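Local coordinates for cystathionine gamma-synthase (Xanthomonas oryzae pv. oryzae KACC 10331, PDB 6LD7), which probably makes cystathionine for methionine biosynthesis as a pyridoxal 5'-phosphate-dependent member of the trans-sulfuration enzyme family, at residues 89-92 against 93-97; 222-226 against 227-231; 172-176 against 177-181; 143-146 against 147-151; 254-257 against 258-261. The protein carries 1 engineered substitution. One frame throughout, in Å; residues are numbered along the deposited sequence.

How the interactions relate
Four contacts gather round the large mixed sheet, and interaction 5 lies apart, its centre about 38 Å from that of interaction 4. Interactions 3 and 4 are the closest pair, with centres about 9 Å apart: each ends a helix and leads into a sheet strand, and Leu180 N probably bonds to Lys150 O. Val94 in interaction 1 packs on Val222 of interaction 2 and on Leu151 of interaction 4. Between interactions 2 and 3, Arg225 NH1 and Lys175 NZ come within 3.7 Å, each with its own partner, Asp201 and Gly199 O. Interactions 1 and 5 each adjoin another subunit, the second and the third. No segment contains Lys209, predicted to carry the pyridoxal phosphate.

Interaction 1 (89-92 against 93-97)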
loop_
_atom_site.group_PDB
_atom_site.type_symbol
_atom_site.label_atom_id
_atom_site.label_comp_id
_atom_site.label_asym_id
_atom_site.label_seq_id
_atom_site.Cartn_x
_atom_site.Cartn_y
_atom_site.Cartn_z
ATOM N N GLY C 89 3.735 -11.261 19.542
ATOM C CA GLY C 89 4.486 -10.109 20.054
ATOM C C GLY C 89 3.756 -9.405 21.158
ATOM O O GLY C 89 4.387 -8.886 22.044
ATOM N N ALA C 90 2.432 -9.372 21.089
ATOM C CA ALA C 90 1.602 -8.824 22.170
ATOM C C ALA C 90 1.769 -9.649 23.458
ATOM O O ALA C 90 1.939 -9.042 24.498
ATOM C CB ALA C 90 0.143 -8.756 21.733
ATOM N N ILE C 91 1.771 -10.953 23.364
ATOM C CA ILE C 91 2.044 -11.864 24.496
ATOM C C ILE C 91 3.472 -11.648 25.009
ATOM O O ILE C 91 3.655 -11.398 26.218
ATOM C CB ILE C 91 1.748 -13.322 24.113
ATOM C CG1 ILE C 91 0.250 -13.419 23.845
ATOM C CG2 ILE C 91 2.169 -14.248 25.254
ATOM C CD1 ILE C 91 -0.151 -14.668 23.173
ATOM N N ASN C 92 4.430 -11.610 24.079
ATOM C CA ASN C 92 5.845 -11.309 24.390
ATOM C C ASN C 92 5.947 -9.984 25.162
ATOM O O ASN C 92 6.640 -9.931 26.232
ATOM C CB ASN C 92 6.640 -11.332 23.081
ATOM C CG ASN C 92 8.126 -11.089 23.291
ATOM O OD1 ASN C 92 8.545 -11.387 24.358
ATOM N ND2 ASN C 92 8.928 -10.927 22.246
ATOM N N LEU C 93 5.311 -8.919 24.657
ATOM C CA LEU C 93 5.333 -7.615 25.342
ATOM C C LEU C 93 4.850 -7.715 26.809
ATOM O O LEU C 93 5.529 -7.240 27.762
ATOM C CB LEU C 93 4.456 -6.699 24.511
ATOM C CG LEU C 93 4.250 -5.337 25.170
ATOM C CD1 LEU C 93 5.562 -4.639 25.431
ATOM C CD2 LEU C 93 3.329 -4.489 24.351
ATOM N N VAL C 94 3.719 -8.363 27.059
ATOM C CA VAL C 94 3.203 -8.486 28.444
ATOM C C VAL C 94 4.194 -9.254 29.324
ATOM O O VAL C 94 4.394 -8.814 30.416
ATOM C CB VAL C 94 1.861 -9.190 28.464
ATOM C CG1 VAL C 94 1.431 -9.457 29.888
ATOM C CG2 VAL C 94 0.828 -8.405 27.649
ATOM N N LEU C 95 4.706 -10.382 28.874
ATOM C CA LEU C 95 5.702 -11.168 29.636
ATOM C C LEU C 95 6.877 -10.296 30.068
ATOM O O LEU C 95 7.293 -10.433 31.223
ATOM C CB LEU C 95 6.215 -12.346 28.830
ATOM C CG LEU C 95 5.149 -13.350 28.391
ATOM C CD1 LEU C 95 5.833 -14.416 27.502
ATOM C CD2 LEU C 95 4.461 -13.985 29.577
ATOM N N ASN C 96 7.388 -9.451 29.179
ATOM C CA ASN C 96 8.535 -8.581 29.483
ATOM C C ASN C 96 8.091 -7.397 30.341
ATOM O O ASN C 96 8.853 -6.964 31.198
ATOM C CB ASN C 96 9.165 -8.060 28.198
ATOM C CG ASN C 96 10.068 -9.079 27.550
ATOM O OD1 ASN C 96 11.247 -9.170 27.910
ATOM N ND2 ASN C 96 9.547 -9.801 26.563
ATOM N N ALA C 97 6.913 -6.833 30.185
ATOM C CA ALA C 97 6.565 -5.678 31.021
ATOM C C ALA C 97 6.230 -6.138 32.438
ATOM O O ALA C 97 6.367 -5.373 33.396
ATOM C CB ALA C 97 5.395 -4.933 30.474
#
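Different first torsions bring the amides of Asn92 and Asn96 together on one flank of helix 87-98. Asn92 extends its CG away from its own backbone nitrogen, beside its carbonyl carbon, whereas Asn96, with chi1 at -80°, folds CG back beside its backbone nitrogen. The ND2 of Asn96 thereby returns over the preceding turn and donates to Asn92 O at 2.9 Å. The bond is fairly straight at the hydrogen, but the donor stands well above the carbonyl plane, 49° out of it, and so is not on a lone pair. Asn92 O also takes the regular helical bond from Asn96 N at 3.1 Å, which comes in nearly along the C=O axis. Asn92 OD1 lies only 2.9 Å from Asn96 ND2, yet the angle is too poor for a hydrogen bond; the two amide planes are turned 59° apart.

Around another side of the turn, Leu95 reaches back over Ile91. Leu95 CD1 meets Ile91 CG2 at 4.3 Å, and Leu95 CG sits 3.3 Å from Ile91 O, the acceptor for Leu95 N. These leucine and isoleucine side chains also face helix 113-124, where both touch Phe119. Asn92 ND2 makes a weak bond to Leu240 O of the second subunit, and Asn96 O accepts from Lys125 of that subunit. The consequence is a carbonyl gripped twice by one residue: Asn92 O satisfies both the backbone and the side-chain nitrogen of Asn96, which ties the rotation of the Asn96 amide to the helix where it meets the second subunit.

Interaction 2 (222-226 against 227-231); sequences VVARD and AELHQ
The carboxylate of Asp226 and the first amides of helix 227-240 form the polar half of this contact. Asp226 OD1 receives Leu229 N at 3.2 Å on its anti lone pair, the one directed away from OD2. Glu228 N approaches Asp226 OD1 from above one face of the carboxylate, and this bond, although 2.8 Å long, is weak because of its bent angle. Glu228 CB presses close as well, 3.1 Å from Asp226 OD1. The two acidic side chains run next to each other in the same direction, with their carboxylate planes 68° apart, and Glu228 OE2 comes to 4.6 Å from Asp226 OD1. Two like charges at this spacing would probably disfavour each other, offset in part by the adjoining N-terminus of the helix.

Asp226 is thus the N-cap of the helix. Its chi1 of 172° swings CG to the side of its own carbonyl carbon, placing OD1 over the amides of the first turn. Its backbone joins in: His230 N donates to Asp226 O at 3.0 Å, opening the regular helical pattern.

Behind the cap, Ala224 points its methyl at the helix. Ala224 CB lies 3.7 Å from His230 N and 4.1 Å from Leu229 CB, filling the angle between strand end and first turn. Strand 220-224 runs between strands 80-84 and 202-206, and Leu202 of the latter touches both Ala224 and Leu229. Arg225, turned away from the helix, forms a salt bridge with Asp201, while Val222 packs against helix 87-98 and against Leu233 farther along helix 227-240.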
loop_
_atom_site.group_PDB
_atom_site.type_symbol
_atom_site.label_atom_id
_atom_site.label_comp_id
_atom_site.label_asym_id
_atom_site.label_seq_id
_atom_site.Cartn_x
_atom_site.Cartn_y
_atom_site.Cartn_z
ATOM N N VAL C 222 -2.388 -4.816 22.836
ATOM C CA VAL C 222 -2.571 -4.933 24.263
ATOM C C VAL C 222 -3.206 -3.649 24.723
ATOM O O VAL C 222 -2.713 -2.556 24.392
ATOM C CB VAL C 222 -1.236 -5.101 25.015
ATOM C CG1 VAL C 222 -1.521 -5.488 26.436
ATOM C CG2 VAL C 222 -0.423 -6.122 24.374
ATOM N N VAL C 223 -4.231 -3.809 25.520
ATOM C CA VAL C 223 -4.940 -2.709 26.154
ATOM C C VAL C 223 -4.833 -2.919 27.667
ATOM O O VAL C 223 -5.159 -3.987 28.190
ATOM C CB VAL C 223 -6.391 -2.630 25.638
ATOM C CG1 VAL C 223 -7.156 -1.577 26.403
ATOM C CG2 VAL C 223 -6.469 -2.310 24.139
ATOM N N ALA C 224 -4.375 -1.890 28.347
ATOM C CA ALA C 224 -4.296 -1.844 29.807
ATOM C C ALA C 224 -5.461 -1.043 30.364
ATOM O O ALA C 224 -5.779 0.016 29.805
ATOM C CB ALA C 224 -3.000 -1.285 30.281
ATOM N N ARG C 225 -5.995 -1.518 31.481
ATOM C CA ARG C 225 -7.050 -0.794 32.225
ATOM C C ARG C 225 -6.421 0.486 32.752
ATOM O O ARG C 225 -7.017 1.503 32.617
ATOM C CB ARG C 225 -7.570 -1.675 33.385
ATOM C CG ARG C 225 -8.844 -1.203 34.093
ATOM C CD ARG C 225 -9.414 -2.316 35.086
ATOM N NE ARG C 225 -8.712 -2.041 36.388
ATOM C CZ ARG C 225 -7.900 -2.824 37.165
ATOM N NH1 ARG C 225 -7.674 -4.120 37.012
ATOM N NH2 ARG C 225 -7.354 -2.267 38.223
ATOM N N ASP C 226 -5.236 0.380 33.341
ATOM C CA ASP C 226 -4.601 1.497 34.091
ATOM C C ASP C 226 -3.538 2.221 33.231
ATOM O O ASP C 226 -2.708 1.519 32.579
ATOM C CB ASP C 226 -4.080 0.913 35.400
ATOM C CG ASP C 226 -3.238 1.866 36.225
ATOM O OD1 ASP C 226 -2.049 2.083 35.885
ATOM O OD2 ASP C 226 -3.786 2.412 37.182
ATOM N N ALA C 227 -3.523 3.566 33.320
ATOM C CA ALA C 227 -2.669 4.495 32.557
ATOM C C ALA C 227 -1.193 4.163 32.832
ATOM O O ALA C 227 -0.336 4.162 31.888
ATOM C CB ALA C 227 -3.001 5.956 32.893
ATOM N N GLU C 228 -0.889 3.818 34.043
ATOM C CA GLU C 228 0.512 3.598 34.411
ATOM C C GLU C 228 0.968 2.265 33.791
ATOM O O GLU C 228 2.050 2.257 33.230
ATOM C CB GLU C 228 0.657 3.687 35.919
ATOM C CG GLU C 228 1.996 3.228 36.471
ATOM C CD GLU C 228 2.013 3.271 38.008
ATOM O OE1 GLU C 228 2.833 2.517 38.641
ATOM O OE2 GLU C 228 1.154 4.038 38.597
ATOM N N LEU C 229 0.189 1.190 33.815
ATOM C CA LEU C 229 0.669 -0.038 33.146
ATOM C C LEU C 229 0.784 0.219 31.615
ATOM O O LEU C 229 1.651 -0.387 30.919
ATOM C CB LEU C 229 -0.318 -1.151 33.395
ATOM C CG LEU C 229 0.240 -2.526 33.644
ATOM C CD1 LEU C 229 -0.832 -3.573 33.419
ATOM C CD2 LEU C 229 1.580 -2.809 32.976
ATOM N N HIS C 230 -0.155 0.978 31.059
ATOM C CA HIS C 230 -0.132 1.369 29.619
ATOM C C HIS C 230 1.231 1.990 29.249
ATOM O O HIS C 230 1.806 1.573 28.247
ATOM C CB HIS C 230 -1.300 2.267 29.275
ATOM C CG HIS C 230 -1.200 2.845 27.923
ATOM N ND1 HIS C 230 -1.178 2.052 26.784
ATOM C CD2 HIS C 230 -1.014 4.117 27.513
ATOM C CE1 HIS C 230 -1.012 2.837 25.724
ATOM N NE2 HIS C 230 -0.947 4.102 26.149
ATOM N N GLN C 231 1.729 2.901 30.057
ATOM C CA GLN C 231 3.001 3.645 29.873
ATOM C C GLN C 231 4.156 2.643 29.954
ATOM O O GLN C 231 5.066 2.761 29.163
ATOM C CB GLN C 231 3.159 4.829 30.852
ATOM C CG GLN C 231 2.328 6.068 30.474
ATOM C CD GLN C 231 2.396 6.548 29.021
ATOM O OE1 GLN C 231 1.420 6.991 28.418
ATOM N NE2 GLN C 231 3.544 6.461 28.383
#

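Interaction 3 (172-176 against 177-181)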
loop_
_atom_site.group_PDB
_atom_site.type_symbol
_atom_site.label_atom_id
_atom_site.label_comp_id
_atom_site.label_asym_id
_atom_site.label_seq_id
_atom_site.Cartn_x
_atom_site.Cartn_y
_atom_site.Cartn_z
ATOM N N GLU C 172 -11.521 -11.974 40.368
ATOM C CA GLU C 172 -11.639 -11.636 41.819
ATOM C C GLU C 172 -10.760 -12.562 42.648
ATOM O O GLU C 172 -10.123 -12.061 43.549
ATOM C CB GLU C 172 -13.064 -11.830 42.361
ATOM C CG GLU C 172 -14.047 -10.822 41.767
ATOM C CD GLU C 172 -13.747 -9.347 41.996
ATOM O OE1 GLU C 172 -12.912 -8.995 42.909
ATOM O OE2 GLU C 172 -14.348 -8.542 41.269
ATOM N N ALA C 173 -10.667 -13.863 42.362
ATOM C CA ALA C 173 -9.751 -14.735 43.175
ATOM C C ALA C 173 -8.286 -14.307 42.980
ATOM O O ALA C 173 -7.503 -14.243 43.950
ATOM C CB ALA C 173 -9.958 -16.192 42.840
ATOM N N ALA C 174 -7.874 -13.992 41.739
ATOM C CA ALA C 174 -6.505 -13.526 41.461
ATOM C C ALA C 174 -6.227 -12.252 42.263
ATOM O O ALA C 174 -5.165 -12.144 42.854
ATOM C CB ALA C 174 -6.272 -13.299 39.964
ATOM N N LYS C 175 -7.107 -11.274 42.204
ATOM C CA LYS C 175 -6.889 -10.000 42.912
ATOM C C LYS C 175 -6.698 -10.232 44.423
ATOM O O LYS C 175 -5.962 -9.521 45.012
ATOM C CB LYS C 175 -8.123 -9.117 42.750
ATOM C CG LYS C 175 -8.238 -8.609 41.352
ATOM C CD LYS C 175 -9.198 -7.514 41.144
ATOM C CE LYS C 175 -8.703 -6.747 39.933
ATOM N NZ LYS C 175 -9.783 -5.914 39.429
ATOM N N LYS C 176 -7.405 -11.168 45.029
ATOM C CA LYS C 176 -7.275 -11.437 46.475
ATOM C C LYS C 176 -5.860 -11.874 46.812
ATOM O O LYS C 176 -5.491 -11.646 47.902
ATOM C CB LYS C 176 -8.226 -12.549 46.922
ATOM C CG LYS C 176 -8.586 -12.578 48.402
ATOM C CD LYS C 176 -9.994 -13.114 48.604
ATOM C CE LYS C 176 -10.935 -12.555 47.545
ATOM N NZ LYS C 176 -12.313 -12.371 48.059
ATOM N N VAL C 177 -5.106 -12.524 45.937
ATOM C CA VAL C 177 -3.693 -12.879 46.255
ATOM C C VAL C 177 -2.743 -11.876 45.583
ATOM O O VAL C 177 -1.555 -12.122 45.538
ATOM C CB VAL C 177 -3.370 -14.343 45.866
ATOM C CG1 VAL C 177 -4.290 -15.348 46.561
ATOM C CG2 VAL C 177 -3.430 -14.561 44.369
ATOM N N GLY C 178 -3.225 -10.768 45.058
ATOM C CA GLY C 178 -2.352 -9.721 44.478
ATOM C C GLY C 178 -1.826 -10.098 43.097
ATOM O O GLY C 178 -0.895 -9.537 42.721
ATOM N N ALA C 179 -2.426 -11.005 42.351
ATOM C CA ALA C 179 -2.000 -11.340 40.971
ATOM C C ALA C 179 -2.691 -10.407 39.983
ATOM O O ALA C 179 -3.909 -10.116 40.149
ATOM C CB ALA C 179 -2.310 -12.790 40.694
ATOM N N LEU C 180 -1.948 -9.994 38.961
ATOM C CA LEU C 180 -2.509 -9.329 37.777
ATOM C C LEU C 180 -3.122 -10.399 36.864
ATOM O O LEU C 180 -2.671 -11.580 36.874
ATOM C CB LEU C 180 -1.415 -8.535 37.072
ATOM C CG LEU C 180 -0.705 -7.513 37.935
ATOM C CD1 LEU C 180 0.610 -7.187 37.308
ATOM C CD2 LEU C 180 -1.539 -6.259 38.068
ATOM N N THR C 181 -4.156 -10.018 36.118
ATOM C CA THR C 181 -4.758 -10.896 35.097
ATOM C C THR C 181 -4.606 -10.277 33.701
ATOM O O THR C 181 -4.780 -9.046 33.535
ATOM C CB THR C 181 -6.228 -11.121 35.446
ATOM O OG1 THR C 181 -6.753 -9.811 35.739
ATOM C CG2 THR C 181 -6.277 -12.058 36.627
#
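Three small side chains meet where the end of helix 167-176 folds over the start of strand 180-184, within the beta-alpha-beta unit begun by strand 151-155. Ala174 sets its CB against Thr181 CG2 at 3.6 Å and, less tightly, against Ala179 CB at 4.1 Å. Thr181 offers its methyl rather than its hydroxyl: with chi1 at 47°, OG1 occupies the crowded position between the backbone nitrogen and carbonyl carbon, and CG2 turns to the alanine. Val177 curls back on the helix, bringing CG2 to 3.3 Å from Ala174 O.

The backbone closes in a Schellman motif. Ala179 N donates to Ala174 O at 3.0 Å and Gly178 N to Lys175 O at 3.0 Å, with Gly178 supplying the positive phi of the C-prime position. Val177 N also bonds to Ala174 O, at 3.1 Å, and arrives from the face of that carbonyl opposite to Ala179 N. Lys175 sends its ammonium group away to Gly199 O.

Ala174 O, near the helix terminus, is therefore held by two amides. The hydrogen bonds between 172-176 and 177-181 are all backbone to backbone, while Ala174, Ala179 and Thr181 contribute methyl contacts.

Interaction 4 (143-146 against 147-151); sequences DALA and QSPKL
Leu145 lays its CD2 against the ring of Pro149, with CG of the proline 3.9 Å away; the leucine, its CG beside the backbone nitrogen at chi1 -62°, passes at a slant to the ring. The neighbouring ring carbon, CD, sits over the end of the helix, 3.6 Å from Leu145 O and 3.7 Å from Ala144 O. Since proline has no N-H to offer, neither carbonyl can gain a bond from it.

Bonds to the third residue along take over instead. Gln147 N donates to Ala144 O at 3.1 Å, and Ser148 N to Leu145 O, also at 3.1 Å. The second bond closes a type I beta turn running from Leu145 to Ser148, and in both the donor stands above the carbonyl plane. Ser148 then leaves helical geometry with a phi of +56°, redirecting the chain so that the proline folds back on the helix. Gln147 lies alongside the last turn, its CB 3.4 Å from Ala144 O.

The turn connects helix 138-145 to strand 151-155. Ala144 and Pro149 both rest on Val106 of strand 104-108, Ala144 reaches Ile131 of strand 129-133 as well, and Leu145 touches Val177 just beyond helix 167-176.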
loop_
_atom_site.group_PDB
_atom_site.type_symbol
_atom_site.label_atom_id
_atom_site.label_comp_id
_atom_site.label_asym_id
_atom_site.label_seq_id
_atom_site.Cartn_x
_atom_site.Cartn_y
_atom_site.Cartn_z
ATOM N N ASP C 143 -5.221 -23.920 43.947
ATOM C CA ASP C 143 -3.843 -24.459 44.130
ATOM C C ASP C 143 -2.790 -23.582 43.413
ATOM O O ASP C 143 -1.731 -23.376 43.963
ATOM C CB ASP C 143 -3.759 -25.921 43.657
ATOM C CG ASP C 143 -4.519 -26.928 44.581
ATOM O OD1 ASP C 143 -5.021 -26.560 45.707
ATOM O OD2 ASP C 143 -4.726 -28.031 44.122
ATOM N N ALA C 144 -3.083 -23.057 42.231
ATOM C CA ALA C 144 -2.182 -22.129 41.512
ATOM C C ALA C 144 -2.070 -20.872 42.319
ATOM O O ALA C 144 -0.957 -20.458 42.588
ATOM C CB ALA C 144 -2.755 -21.856 40.156
ATOM N N LEU C 145 -3.189 -20.304 42.744
ATOM C CA LEU C 145 -3.134 -18.981 43.421
ATOM C C LEU C 145 -2.496 -19.066 44.812
ATOM O O LEU C 145 -2.125 -18.021 45.303
ATOM C CB LEU C 145 -4.523 -18.356 43.534
ATOM C CG LEU C 145 -5.237 -18.060 42.213
ATOM C CD1 LEU C 145 -6.561 -17.381 42.492
ATOM C CD2 LEU C 145 -4.408 -17.176 41.289
ATOM N N ALA C 146 -2.486 -20.229 45.472
ATOM C CA ALA C 146 -1.875 -20.401 46.820
ATOM C C ALA C 146 -0.337 -20.260 46.700
ATOM O O ALA C 146 0.279 -20.069 47.711
ATOM C CB ALA C 146 -2.211 -21.728 47.461
ATOM N N GLN C 147 0.226 -20.336 45.501
ATOM C CA GLN C 147 1.652 -20.115 45.201
ATOM C C GLN C 147 1.927 -18.607 44.986
ATOM O O GLN C 147 3.042 -18.283 44.773
ATOM C CB GLN C 147 2.039 -21.065 44.050
ATOM C CG GLN C 147 1.937 -22.536 44.478
ATOM C CD GLN C 147 2.071 -23.530 43.334
ATOM O OE1 GLN C 147 1.100 -24.171 42.896
ATOM N NE2 GLN C 147 3.273 -23.702 42.806
ATOM N N SER C 148 0.985 -17.687 45.166
ATOM C CA SER C 148 1.200 -16.229 45.007
ATOM C C SER C 148 1.751 -15.906 43.625
ATOM O O SER C 148 2.793 -15.335 43.513
ATOM C CB SER C 148 2.133 -15.708 46.039
ATOM O OG SER C 148 1.489 -15.742 47.279
ATOM N N PRO C 149 1.091 -16.204 42.504
ATOM C CA PRO C 149 1.671 -15.934 41.192
ATOM C C PRO C 149 1.662 -14.437 40.905
ATOM O O PRO C 149 0.886 -13.688 41.491
ATOM C CB PRO C 149 0.760 -16.725 40.234
ATOM C CG PRO C 149 -0.560 -16.821 40.966
ATOM C CD PRO C 149 -0.229 -16.812 42.449
ATOM N N LYS C 150 2.497 -13.980 39.970
ATOM C CA LYS C 150 2.477 -12.548 39.612
ATOM C C LYS C 150 1.349 -12.294 38.617
ATOM O O LYS C 150 0.781 -11.177 38.567
ATOM C CB LYS C 150 3.818 -12.193 38.981
ATOM C CG LYS C 150 3.946 -10.740 38.587
ATOM C CD LYS C 150 4.124 -9.894 39.802
ATOM C CE LYS C 150 3.756 -8.487 39.455
ATOM N NZ LYS C 150 4.976 -7.855 38.992
ATOM N N LEU C 151 1.129 -13.228 37.710
ATOM C CA LEU C 151 0.267 -12.952 36.542
ATOM C C LEU C 151 -0.484 -14.221 36.271
ATOM O O LEU C 151 0.173 -15.277 36.301
ATOM C CB LEU C 151 1.170 -12.598 35.322
ATOM C CG LEU C 151 0.463 -12.295 34.005
ATOM C CD1 LEU C 151 -0.452 -11.115 34.204
ATOM C CD2 LEU C 151 1.513 -11.959 32.922
#

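Interaction 5 (254-257 against 258-261); sequences RGLR and TLDA
Between Leu256 and Leu259 the backbone makes a type I beta turn that breaks one helix from the next, with Leu259 N donating to Leu256 O at 3.1 Å and Thr258 N to Gly255 O at 3.1 Å. Both donors sit above the carbonyl planes. The two leucines meet through their CD2 methyls, 3.8 Å apart, and Leu259 CB tucks in beside Leu256 O at 3.3 Å.

Thr258, at the N-cap position, makes no side-chain capping bond but directs its hydroxyl back at the first helix: chi1 of 61° places OG1 3.0 Å from Gly255 O, though which acceptor its proton serves is unsettled. A water links Arg254 O to this hydroxyl, and Arg262 NE donates to it; NH2 of the same guanidinium binds Gly255 O. Two further waters extend the pattern across the break, one from Leu256 O to Asp260 N and one from Arg257 O to Ala261 N, standing in for direct helical bonds.

The turn joins helix 246-256 to the long helix 259-277. Leu256 packs on helices 63-76 and 16-21, while Leu259 meets Ser189 and Ala191. Arg254 forms a salt bridge with Asp216 of the third subunit, whose Val265 also packs on Ala261.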
loop_
_atom_site.group_PDB
_atom_site.type_symbol
_atom_site.label_atom_id
_atom_site.label_comp_id
_atom_site.label_asym_id
_atom_site.label_seq_id
_atom_site.Cartn_x
_atom_site.Cartn_y
_atom_site.Cartn_z
ATOM N N ARG C 254 -9.098 -0.119 8.928
ATOM C CA ARG C 254 -10.100 -0.298 7.859
ATOM C C ARG C 254 -10.974 -1.530 8.144
ATOM O O ARG C 254 -12.214 -1.466 8.057
ATOM C CB ARG C 254 -9.403 -0.431 6.526
ATOM C CG ARG C 254 -10.333 -0.234 5.333
ATOM C CD ARG C 254 -9.571 -0.507 4.055
ATOM N NE ARG C 254 -10.099 0.075 2.852
ATOM C CZ ARG C 254 -10.751 -0.584 1.920
ATOM N NH1 ARG C 254 -10.944 -1.887 2.004
ATOM N NH2 ARG C 254 -11.016 0.021 0.802
ATOM N N GLY C 255 -10.358 -2.665 8.443
ATOM C CA GLY C 255 -11.164 -3.830 8.779
ATOM C C GLY C 255 -12.032 -3.612 10.013
ATOM O O GLY C 255 -13.166 -4.051 9.972
ATOM N N LEU C 256 -11.552 -2.940 11.060
ATOM C CA LEU C 256 -12.297 -2.752 12.322
ATOM C C LEU C 256 -13.630 -2.108 12.021
ATOM O O LEU C 256 -14.569 -2.250 12.848
ATOM C CB LEU C 256 -11.582 -1.750 13.204
ATOM C CG LEU C 256 -11.544 -1.913 14.681
ATOM C CD1 LEU C 256 -11.202 -0.635 15.385
ATOM C CD2 LEU C 256 -12.612 -2.701 15.321
ATOM N N ARG C 257 -13.636 -1.148 11.094
ATOM C CA ARG C 257 -14.866 -0.396 10.782
ATOM C C ARG C 257 -16.070 -1.309 10.460
ATOM O O ARG C 257 -17.198 -0.798 10.567
ATOM C CB ARG C 257 -14.570 0.539 9.594
ATOM C CG ARG C 257 -13.596 1.631 10.041
ATOM C CD ARG C 257 -13.536 2.806 9.070
ATOM N NE ARG C 257 -12.692 3.913 9.528
ATOM C CZ ARG C 257 -11.409 4.046 9.192
ATOM N NH1 ARG C 257 -10.749 3.071 8.573
ATOM N NH2 ARG C 257 -10.775 5.146 9.522
ATOM N N THR C 258 -15.856 -2.511 9.925
ATOM C CA THR C 258 -16.951 -3.416 9.595
ATOM C C THR C 258 -17.055 -4.540 10.629
ATOM O O THR C 258 -17.763 -5.477 10.325
ATOM C CB THR C 258 -16.794 -3.970 8.184
ATOM O OG1 THR C 258 -15.548 -4.682 8.177
ATOM C CG2 THR C 258 -16.922 -2.846 7.160
ATOM N N LEU C 259 -16.395 -4.459 11.783
ATOM C CA LEU C 259 -16.365 -5.617 12.738
ATOM C C LEU C 259 -17.809 -5.959 13.194
ATOM O O LEU C 259 -18.170 -7.142 13.281
ATOM C CB LEU C 259 -15.502 -5.255 13.956
ATOM C CG LEU C 259 -15.455 -6.270 15.074
ATOM C CD1 LEU C 259 -14.931 -7.606 14.596
ATOM C CD2 LEU C 259 -14.610 -5.762 16.200
ATOM N N ASP C 260 -18.548 -4.980 13.588
ATOM C CA ASP C 260 -19.955 -5.141 14.017
ATOM C C ASP C 260 -20.782 -5.742 12.876
ATOM O O ASP C 260 -21.530 -6.704 13.108
ATOM C CB ASP C 260 -20.610 -3.801 14.353
ATOM C CG ASP C 260 -22.190 -3.898 14.489
ATOM O OD1 ASP C 260 -22.496 -4.500 15.471
ATOM O OD2 ASP C 260 -23.141 -3.334 13.621
ATOM N N ALA C 261 -20.708 -5.180 11.681
ATOM C CA ALA C 261 -21.502 -5.622 10.527
ATOM C C ALA C 261 -21.090 -7.032 10.149
ATOM O O ALA C 261 -21.965 -7.837 9.760
ATOM C CB ALA C 261 -21.311 -4.702 9.368
HETATM O O HOH W 1 -13.826 -3.158 6.695
HETATM O O HOH W 2 -17.376 -2.190 13.894
HETATM O O HOH W 3 -19.273 -2.299 11.656
#